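Local coordinates for UDP-4-amino-4,6-dideoxy-N-acetyl-beta-L-altrosamine transaminase (PDB 2FNU), which catalyses the PLP-dependent transamination of a UDP-linked 4-keto sugar, the second step in making pseudaminic acid, the sialic-acid-like sugar that modifies flagellin in Helicobacter pylori, at residues F4-P9 and H180-I185; E8-K13 and P348-L353. One frame throughout, in Å; residues are numbered along the deposited sequence.

Interaction 1: residues F4-P9 and H180-I185; sequences FAYSEP and HAIKPI. With UD1 (uridine-diphosphate-N-acetylglucosamine), chain F; PMP (4'-deoxy-4'-aminopyridoxal-5'-phosphate), chain E.
Ile182 fills the tight half of this contact, wedged between Tyr6 and Ser7 of one loop and the bound UDP-sugar. Its CG1 branch sits between its own backbone N and carbonyl carbon (chi1 66°), which carries Ile182 CD1 to within 3.1 Å of Tyr6 OH at the phenol end. The other branch turns to the nucleotide, with Ile182 CG2 3.5 Å from N1 of the uracil. One direct hydrogen bond joins the loops: Ser7 OG donates to Ile182 O at 2.8 Å, with a C=O...OG angle of 126°. Pro9 packs closely too, Pro9 CA lying 3.3 Å from Ala181 O in van der Waals contact, as the proline nitrogen has no proton to give. Looser is the side of the partly exposed Glu8, where a water 3.0 Å from Glu8 O is also within reach of Lys183 O, though it may not donate to both at once. Within the type I turn of residues 180-183, Ile182 N reaches back to His180 ND1, and the His180 ring lays one face over C6' of the sugar. Lys183, which carries the cofactor in the internal aldimine, is released here: PMP N4A is bonded to the sugar C4' (1.3 Å), an external aldimine, and Lys183 NZ donates to PMP O3 at 3.2 Å. Tyr6 OH donates to the diphosphate oxygen O1A at 2.5 Å and is also bonded to His315. The chemistry thus sorts by ligand part: apolar groups of Ile182, Ala181 and Pro9 lie against one side of the uracil, a phenol grips the phosphate, and the turn holding the cofactor lysine is tied to the substrate-binding loop.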
loop_
_atom_site.group_PDB
_atom_site.type_symbol
_atom_site.label_atom_id
_atom_site.label_comp_id
_atom_site.label_asym_id
_atom_site.label_seq_id
_atom_site.Cartn_x
_atom_site.Cartn_y
_atom_site.Cartn_z
ATOM N N PHE B 4 20.106 -11.165 18.744
ATOM C CA PHE B 4 19.744 -9.755 18.687
ATOM C C PHE B 4 19.592 -9.279 17.250
ATOM O O PHE B 4 20.586 -9.113 16.542
ATOM C CB PHE B 4 20.821 -8.920 19.375
ATOM C CG PHE B 4 20.954 -9.193 20.846
ATOM C CD1 PHE B 4 21.971 -10.018 21.324
ATOM C CD2 PHE B 4 20.076 -8.611 21.757
ATOM C CE1 PHE B 4 22.097 -10.272 22.701
ATOM C CE2 PHE B 4 20.195 -8.851 23.132
ATOM C CZ PHE B 4 21.201 -9.679 23.597
ATOM N N ALA B 5 18.349 -9.057 16.829
ATOM C CA ALA B 5 18.073 -8.416 15.549
ATOM C C ALA B 5 18.645 -7.008 15.599
ATOM O O ALA B 5 18.753 -6.421 16.688
ATOM C CB ALA B 5 16.563 -8.343 15.323
ATOM N N TYR B 6 19.004 -6.456 14.445
ATOM C CA TYR B 6 19.640 -5.136 14.460
ATOM C C TYR B 6 18.671 -4.030 14.827
ATOM O O TYR B 6 19.070 -2.988 15.333
ATOM C CB TYR B 6 20.395 -4.841 13.159
ATOM C CG TYR B 6 19.573 -4.343 11.982
ATOM C CD1 TYR B 6 19.282 -2.985 11.842
ATOM C CD2 TYR B 6 19.117 -5.221 10.998
ATOM C CE1 TYR B 6 18.560 -2.506 10.763
ATOM C CE2 TYR B 6 18.385 -4.748 9.900
ATOM C CZ TYR B 6 18.108 -3.391 9.786
ATOM O OH TYR B 6 17.393 -2.892 8.714
ATOM N N SER B 7 17.395 -4.255 14.546
ATOM C CA SER B 7 16.333 -3.379 15.048
ATOM C C SER B 7 15.083 -4.211 15.211
ATOM O O SER B 7 14.947 -5.264 14.580
ATOM C CB SER B 7 16.064 -2.193 14.111
ATOM O OG SER B 7 15.136 -1.291 14.705
ATOM N N GLU B 8 14.186 -3.758 16.075
ATOM C CA GLU B 8 12.875 -4.392 16.211
ATOM C C GLU B 8 11.828 -3.392 16.681
ATOM O O GLU B 8 12.171 -2.318 17.193
ATOM C CB GLU B 8 12.939 -5.584 17.157
ATOM C CG GLU B 8 13.392 -5.250 18.510
ATOM C CD GLU B 8 13.704 -6.486 19.359
ATOM O OE1 GLU B 8 13.316 -6.454 20.519
ATOM O OE2 GLU B 8 14.334 -7.454 18.893
ATOM N N PRO B 9 10.536 -3.735 16.515
ATOM C CA PRO B 9 9.508 -2.829 16.994
ATOM C C PRO B 9 9.470 -2.834 18.518
ATOM O O PRO B 9 9.795 -3.847 19.142
ATOM C CB PRO B 9 8.214 -3.440 16.427
ATOM C CG PRO B 9 8.512 -4.916 16.294
ATOM C CD PRO B 9 9.974 -4.959 15.899
ATOM N N HIS B 180 7.834 1.683 9.031
ATOM C CA HIS B 180 8.068 0.244 8.978
ATOM C C HIS B 180 8.383 -0.277 10.382
ATOM O O HIS B 180 8.893 0.467 11.235
ATOM C CB HIS B 180 9.253 -0.045 8.061
ATOM C CG HIS B 180 9.570 -1.504 7.901
ATOM N ND1 HIS B 180 10.446 -2.176 8.736
ATOM C CD2 HIS B 180 9.125 -2.418 7.005
ATOM C CE1 HIS B 180 10.527 -3.440 8.351
ATOM N NE2 HIS B 180 9.751 -3.608 7.291
ATOM N N ALA B 181 8.092 -1.560 10.604
ATOM C CA ALA B 181 8.307 -2.243 11.889
ATOM C C ALA B 181 9.589 -1.861 12.623
ATOM O O ALA B 181 9.595 -1.771 13.849
ATOM C CB ALA B 181 8.293 -3.746 11.658
ATOM N N ILE B 182 10.683 -1.667 11.891
ATOM C CA ILE B 182 11.979 -1.483 12.552
ATOM C C ILE B 182 12.407 -0.024 12.631
ATOM O O ILE B 182 13.540 0.271 13.048
ATOM C CB ILE B 182 13.091 -2.348 11.913
ATOM C CG1 ILE B 182 13.362 -1.886 10.478
ATOM C CG2 ILE B 182 12.679 -3.825 12.006
ATOM C CD1 ILE B 182 14.532 -2.606 9.774
ATOM N N LYS B 183 11.508 0.888 12.250
ATOM C CA LYS B 183 11.863 2.309 12.177
ATOM C C LYS B 183 11.685 3.043 13.514
ATOM O O LYS B 183 11.215 2.447 14.494
ATOM C CB LYS B 183 11.078 2.984 11.059
ATOM C CG LYS B 183 11.523 2.547 9.651
ATOM C CD LYS B 183 12.874 3.117 9.266
ATOM C CE LYS B 183 13.190 2.806 7.796
ATOM N NZ LYS B 183 14.593 2.406 7.609
ATOM N N PRO B 184 12.120 4.309 13.587
ATOM C CA PRO B 184 12.068 5.015 14.877
ATOM C C PRO B 184 10.740 4.926 15.628
ATOM O O PRO B 184 10.735 4.783 16.854
ATOM C CB PRO B 184 12.442 6.449 14.494
ATOM C CG PRO B 184 13.474 6.226 13.396
ATOM C CD PRO B 184 12.819 5.123 12.563
ATOM N N ILE B 185 9.630 5.033 14.902
ATOM C CA ILE B 185 8.324 4.611 15.441
ATOM C C ILE B 185 7.702 3.758 14.360
ATOM O O ILE B 185 8.114 3.836 13.194
ATOM C CB ILE B 185 7.359 5.770 15.802
ATOM C CG1 ILE B 185 6.969 6.575 14.555
ATOM C CG2 ILE B 185 7.931 6.621 16.952
ATOM C CD1 ILE B 185 5.793 7.567 14.791
HETATM C "C1'" UD1 F . 14.924 -3.016 4.103
HETATM C "C2'" UD1 F . 16.046 -2.033 4.479
HETATM C "C3'" UD1 F . 15.615 -1.036 5.550
HETATM C "C4'" UD1 F . 14.252 -0.421 5.204
HETATM C "C5'" UD1 F . 13.177 -1.445 4.794
HETATM C "C6'" UD1 F . 12.567 -2.161 6.002
HETATM C "C7'" UD1 F . 18.250 -3.080 4.112
HETATM C "C8'" UD1 F . 19.317 -3.998 4.645
HETATM N "N2'" UD1 F . 17.226 -2.779 4.917
HETATM O "O1'" UD1 F . 14.737 -3.979 5.143
HETATM O "O3'" UD1 F . 16.591 0.028 5.657
HETATM O "O5'" UD1 F . 13.672 -2.368 3.809
HETATM O "O7'" UD1 F . 18.335 -2.633 2.993
HETATM N N1 UD1 F . 12.318 -7.266 11.899
HETATM C C2 UD1 F . 11.547 -7.282 13.079
HETATM N N3 UD1 F . 10.216 -7.121 13.010
HETATM C C4 UD1 F . 9.586 -6.953 11.838
HETATM C C5 UD1 F . 10.291 -6.928 10.635
HETATM C C6 UD1 F . 11.671 -7.091 10.654
HETATM O O2 UD1 F . 12.113 -7.444 14.188
HETATM O O4 UD1 F . 8.349 -6.809 11.828
HETATM C C1B UD1 F . 13.779 -7.460 12.005
HETATM C C2B UD1 F . 14.048 -8.958 11.950
HETATM O "O2'" UD1 F . 15.045 -9.292 12.919
HETATM C C3B UD1 F . 14.566 -9.193 10.548
HETATM C C4B UD1 F . 15.234 -7.876 10.216
HETATM O O4B UD1 F . 14.485 -6.869 10.906
HETATM O O3B UD1 F . 15.493 -10.282 10.460
HETATM C C5B UD1 F . 15.193 -7.624 8.722
HETATM O O5B UD1 F . 15.829 -6.378 8.474
HETATM P PA UD1 F . 16.349 -6.052 6.982
HETATM O O1A UD1 F . 16.813 -4.603 6.952
HETATM O O2A UD1 F . 17.307 -7.156 6.566
HETATM O O3A UD1 F . 14.925 -6.224 6.230
HETATM P PB UD1 F . 14.568 -5.552 4.803
HETATM O O1B UD1 F . 15.615 -5.947 3.771
HETATM O O2B UD1 F . 13.091 -5.811 4.548
HETATM N N1 PMP E . 13.959 4.904 2.028
HETATM C C2 PMP E . 14.858 4.455 2.961
HETATM C C2A PMP E . 16.093 5.281 3.231
HETATM C C3 PMP E . 14.599 3.256 3.640
HETATM O O3 PMP E . 15.463 2.805 4.596
HETATM C C4 PMP E . 13.437 2.502 3.350
HETATM C C4A PMP E . 13.176 1.162 4.004
HETATM N N4A PMP E . 14.395 0.432 4.278
HETATM C C5 PMP E . 12.510 3.019 2.440
HETATM C C6 PMP E . 12.770 4.249 1.839
HETATM C C5A PMP E . 11.220 2.290 2.110
HETATM O O4P PMP E . 10.348 2.478 3.209
HETATM P P PMP E . 9.127 1.448 3.449
HETATM O O1P PMP E . 9.750 0.187 4.001
HETATM O O2P PMP E . 8.272 2.107 4.490
HETATM O O3P PMP E . 8.388 1.243 2.155
HETATM O O HOH W 1 13.013 0.346 16.225
#

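Interaction 2: residues E8-K13 and P348-L353; sequences EPCLDK and PCHANL. With UD1 (uridine-diphosphate-N-acetylglucosamine), chain F.
A carboxylate stacked on an imidazole is the striking feature here: Glu8 lies over one face of His350 instead of bonding to its rim, with the two planes 14° apart. Glu8 CG stands almost on the ring normal, 3.5 Å from the centroid, a CH-pi contact, while OE1 comes to 3.4 Å from His350 CE1. A chi1 of 59° tucks Glu8 CG in over the imidazole, and the extended remainder carries the carboxylate out above CE1 and NE2. Leu353 CB covers the opposite face toward its rim, so the imidazole is sandwiched. Its ND1 accepts the backbone N-H of Asn352, the donor tilted 23° out of the ring plane, within the type I turn of residues 350-353. Beside the ring, Cys10 SG approaches His350 obliquely and packs against Ala351 CB at 4.0 Å, while Cys10 CB meets Asn352 ND2 at 3.5 Å. Two waters complete the join. One donates to Glu8 OE1 and to Pro9 O and accepts from Asn352 ND2 at 2.9 Å; the second links the same ND2 to Leu11 O, to which it donates at 2.8 Å. Lys26 of the second subunit packs on Glu8 and Asn352, and Asp12 N-caps helix 13-23 while forming a salt bridge with Lys245. Glu8 CB meanwhile touches uracil O2, so the residue lies between ligand and turn. With polar links across the two loops running through water, the contact rests on stacking and sulfur packing, and the nearby carboxylate would probably stabilise a proton on His350 should it take one up.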
loop_
_atom_site.group_PDB
_atom_site.type_symbol
_atom_site.label_atom_id
_atom_site.label_comp_id
_atom_site.label_asym_id
_atom_site.label_seq_id
_atom_site.Cartn_x
_atom_site.Cartn_y
_atom_site.Cartn_z
ATOM N N GLU B 8 14.186 -3.758 16.075
ATOM C CA GLU B 8 12.875 -4.392 16.211
ATOM C C GLU B 8 11.828 -3.392 16.681
ATOM O O GLU B 8 12.171 -2.318 17.193
ATOM C CB GLU B 8 12.939 -5.584 17.157
ATOM C CG GLU B 8 13.392 -5.250 18.510
ATOM C CD GLU B 8 13.704 -6.486 19.359
ATOM O OE1 GLU B 8 13.316 -6.454 20.519
ATOM O OE2 GLU B 8 14.334 -7.454 18.893
ATOM N N PRO B 9 10.536 -3.735 16.515
ATOM C CA PRO B 9 9.508 -2.829 16.994
ATOM C C PRO B 9 9.470 -2.834 18.518
ATOM O O PRO B 9 9.795 -3.847 19.142
ATOM C CB PRO B 9 8.214 -3.440 16.427
ATOM C CG PRO B 9 8.512 -4.916 16.294
ATOM C CD PRO B 9 9.974 -4.959 15.899
ATOM N N CYS B 10 9.042 -1.718 19.092
ATOM C CA CYS B 10 9.005 -1.576 20.540
ATOM C C CYS B 10 7.631 -1.076 20.956
ATOM O O CYS B 10 7.451 0.114 21.229
ATOM C CB CYS B 10 10.102 -0.609 20.996
ATOM S SG CYS B 10 11.773 -1.168 20.534
ATOM N N LEU B 11 6.663 -1.996 21.004
ATOM C CA LEU B 11 5.297 -1.654 21.428
ATOM C C LEU B 11 5.131 -1.854 22.919
ATOM O O LEU B 11 5.733 -2.763 23.481
ATOM C CB LEU B 11 4.275 -2.533 20.688
ATOM C CG LEU B 11 3.752 -2.008 19.345
ATOM C CD1 LEU B 11 4.870 -1.583 18.430
ATOM C CD2 LEU B 11 2.861 -3.039 18.667
ATOM N N ASP B 12 4.300 -1.021 23.541
ATOM C CA ASP B 12 3.986 -1.168 24.968
ATOM C C ASP B 12 2.477 -1.321 25.162
ATOM O O ASP B 12 1.722 -1.405 24.197
ATOM C CB ASP B 12 4.550 0.005 25.792
ATOM C CG ASP B 12 3.934 1.355 25.425
ATOM O OD1 ASP B 12 4.488 2.391 25.861
ATOM O OD2 ASP B 12 2.911 1.410 24.709
ATOM N N LYS B 13 2.029 -1.351 26.416
ATOM C CA LYS B 13 0.601 -1.600 26.676
ATOM C C LYS B 13 -0.334 -0.523 26.133
ATOM O O LYS B 13 -1.475 -0.821 25.758
ATOM C CB LYS B 13 0.343 -1.875 28.174
ATOM C CG LYS B 13 0.718 -0.748 29.130
ATOM C CD LYS B 13 -0.472 0.162 29.451
ATOM C CE LYS B 13 -0.111 1.229 30.482
ATOM N NZ LYS B 13 0.237 0.632 31.805
ATOM N N PRO B 348 23.118 -3.950 16.442
ATOM C CA PRO B 348 21.808 -3.825 17.081
ATOM C C PRO B 348 21.609 -2.512 17.841
ATOM O O PRO B 348 22.438 -2.113 18.665
ATOM C CB PRO B 348 21.748 -5.039 18.020
ATOM C CG PRO B 348 22.639 -6.069 17.332
ATOM C CD PRO B 348 23.770 -5.242 16.748
ATOM N N CYS B 349 20.504 -1.844 17.548
ATOM C CA CYS B 349 20.235 -0.544 18.128
ATOM C C CYS B 349 18.737 -0.312 17.984
ATOM O O CYS B 349 18.238 -0.177 16.869
ATOM C CB CYS B 349 21.015 0.539 17.387
ATOM S SG CYS B 349 20.732 2.196 18.063
ATOM N N HIS B 350 18.028 -0.350 19.106
ATOM C CA HIS B 350 16.584 -0.070 19.178
ATOM C C HIS B 350 16.222 0.219 20.635
ATOM O O HIS B 350 17.031 0.003 21.548
ATOM C CB HIS B 350 15.741 -1.221 18.616
ATOM C CG HIS B 350 15.977 -2.524 19.305
ATOM N ND1 HIS B 350 15.361 -2.857 20.494
ATOM C CD2 HIS B 350 16.762 -3.580 18.972
ATOM C CE1 HIS B 350 15.757 -4.065 20.864
ATOM N NE2 HIS B 350 16.615 -4.520 19.966
ATOM N N ALA B 351 15.025 0.752 20.853
ATOM C CA ALA B 351 14.678 1.282 22.176
ATOM C C ALA B 351 14.557 0.220 23.261
ATOM O O ALA B 351 14.566 0.551 24.449
ATOM C CB ALA B 351 13.399 2.081 22.096
ATOM N N ASN B 352 14.426 -1.041 22.869
ATOM C CA ASN B 352 14.285 -2.110 23.870
ATOM C C ASN B 352 15.575 -2.853 24.172
ATOM O O ASN B 352 15.561 -3.848 24.904
ATOM C CB ASN B 352 13.198 -3.101 23.470
ATOM C CG ASN B 352 11.790 -2.618 23.846
ATOM O OD1 ASN B 352 11.619 -1.741 24.703
ATOM N ND2 ASN B 352 10.781 -3.214 23.227
ATOM N N LEU B 353 16.686 -2.371 23.629
ATOM C CA LEU B 353 17.981 -2.987 23.867
ATOM C C LEU B 353 18.567 -2.410 25.150
ATOM O O LEU B 353 19.032 -1.264 25.165
ATOM C CB LEU B 353 18.892 -2.699 22.672
ATOM C CG LEU B 353 20.137 -3.558 22.479
ATOM C CD1 LEU B 353 19.760 -5.023 22.261
ATOM C CD2 LEU B 353 20.938 -2.997 21.301
HETATM C "C1'" UD1 F . 14.924 -3.016 4.103
HETATM C "C2'" UD1 F . 16.046 -2.033 4.479
HETATM C "C3'" UD1 F . 15.615 -1.036 5.550
HETATM C "C4'" UD1 F . 14.252 -0.421 5.204
HETATM C "C5'" UD1 F . 13.177 -1.445 4.794
HETATM C "C6'" UD1 F . 12.567 -2.161 6.002
HETATM C "C7'" UD1 F . 18.250 -3.080 4.112
HETATM C "C8'" UD1 F . 19.317 -3.998 4.645
HETATM N "N2'" UD1 F . 17.226 -2.779 4.917
HETATM O "O1'" UD1 F . 14.737 -3.979 5.143
HETATM O "O3'" UD1 F . 16.591 0.028 5.657
HETATM O "O5'" UD1 F . 13.672 -2.368 3.809
HETATM O "O7'" UD1 F . 18.335 -2.633 2.993
HETATM N N1 UD1 F . 12.318 -7.266 11.899
HETATM C C2 UD1 F . 11.547 -7.282 13.079
HETATM N N3 UD1 F . 10.216 -7.121 13.010
HETATM C C4 UD1 F . 9.586 -6.953 11.838
HETATM C C5 UD1 F . 10.291 -6.928 10.635
HETATM C C6 UD1 F . 11.671 -7.091 10.654
HETATM O O2 UD1 F . 12.113 -7.444 14.188
HETATM O O4 UD1 F . 8.349 -6.809 11.828
HETATM C C1B UD1 F . 13.779 -7.460 12.005
HETATM C C2B UD1 F . 14.048 -8.958 11.950
HETATM O "O2'" UD1 F . 15.045 -9.292 12.919
HETATM C C3B UD1 F . 14.566 -9.193 10.548
HETATM C C4B UD1 F . 15.234 -7.876 10.216
HETATM O O4B UD1 F . 14.485 -6.869 10.906
HETATM O O3B UD1 F . 15.493 -10.282 10.460
HETATM C C5B UD1 F . 15.193 -7.624 8.722
HETATM O O5B UD1 F . 15.829 -6.378 8.474
HETATM P PA UD1 F . 16.349 -6.052 6.982
HETATM O O1A UD1 F . 16.813 -4.603 6.952
HETATM O O2A UD1 F . 17.307 -7.156 6.566
HETATM O O3A UD1 F . 14.925 -6.224 6.230
HETATM P PB UD1 F . 14.568 -5.552 4.803
HETATM O O1B UD1 F . 15.615 -5.947 3.771
HETATM O O2B UD1 F . 13.091 -5.811 4.548
HETATM O O HOH W 2 11.253 -5.137 21.106
HETATM O O HOH W 3 8.271 -1.773 24.194
#

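Interactions 1 and 2 start from the same N-terminal loop and share Glu8 and Pro9. Interaction 1 is buried, joining residues 4-9 to the loop between strands 174-178 and 191-195; interaction 2 is partly buried, joining residues 8-13 to the loop that leads into helix 355-370. The chemistry shifts with this change of place, from a direct hydroxyl-to-carbonyl bond and ligand contacts in interaction 1 to stacking and water bridges in interaction 2. The two also meet directly: Tyr6 O lies 2.9 Å from Cys349 N, a probable hydrogen bond, and Phe4 packs on Leu353. Both reach UD1 and the second subunit, placing this segment where the substrate pocket is completed by the second subunit.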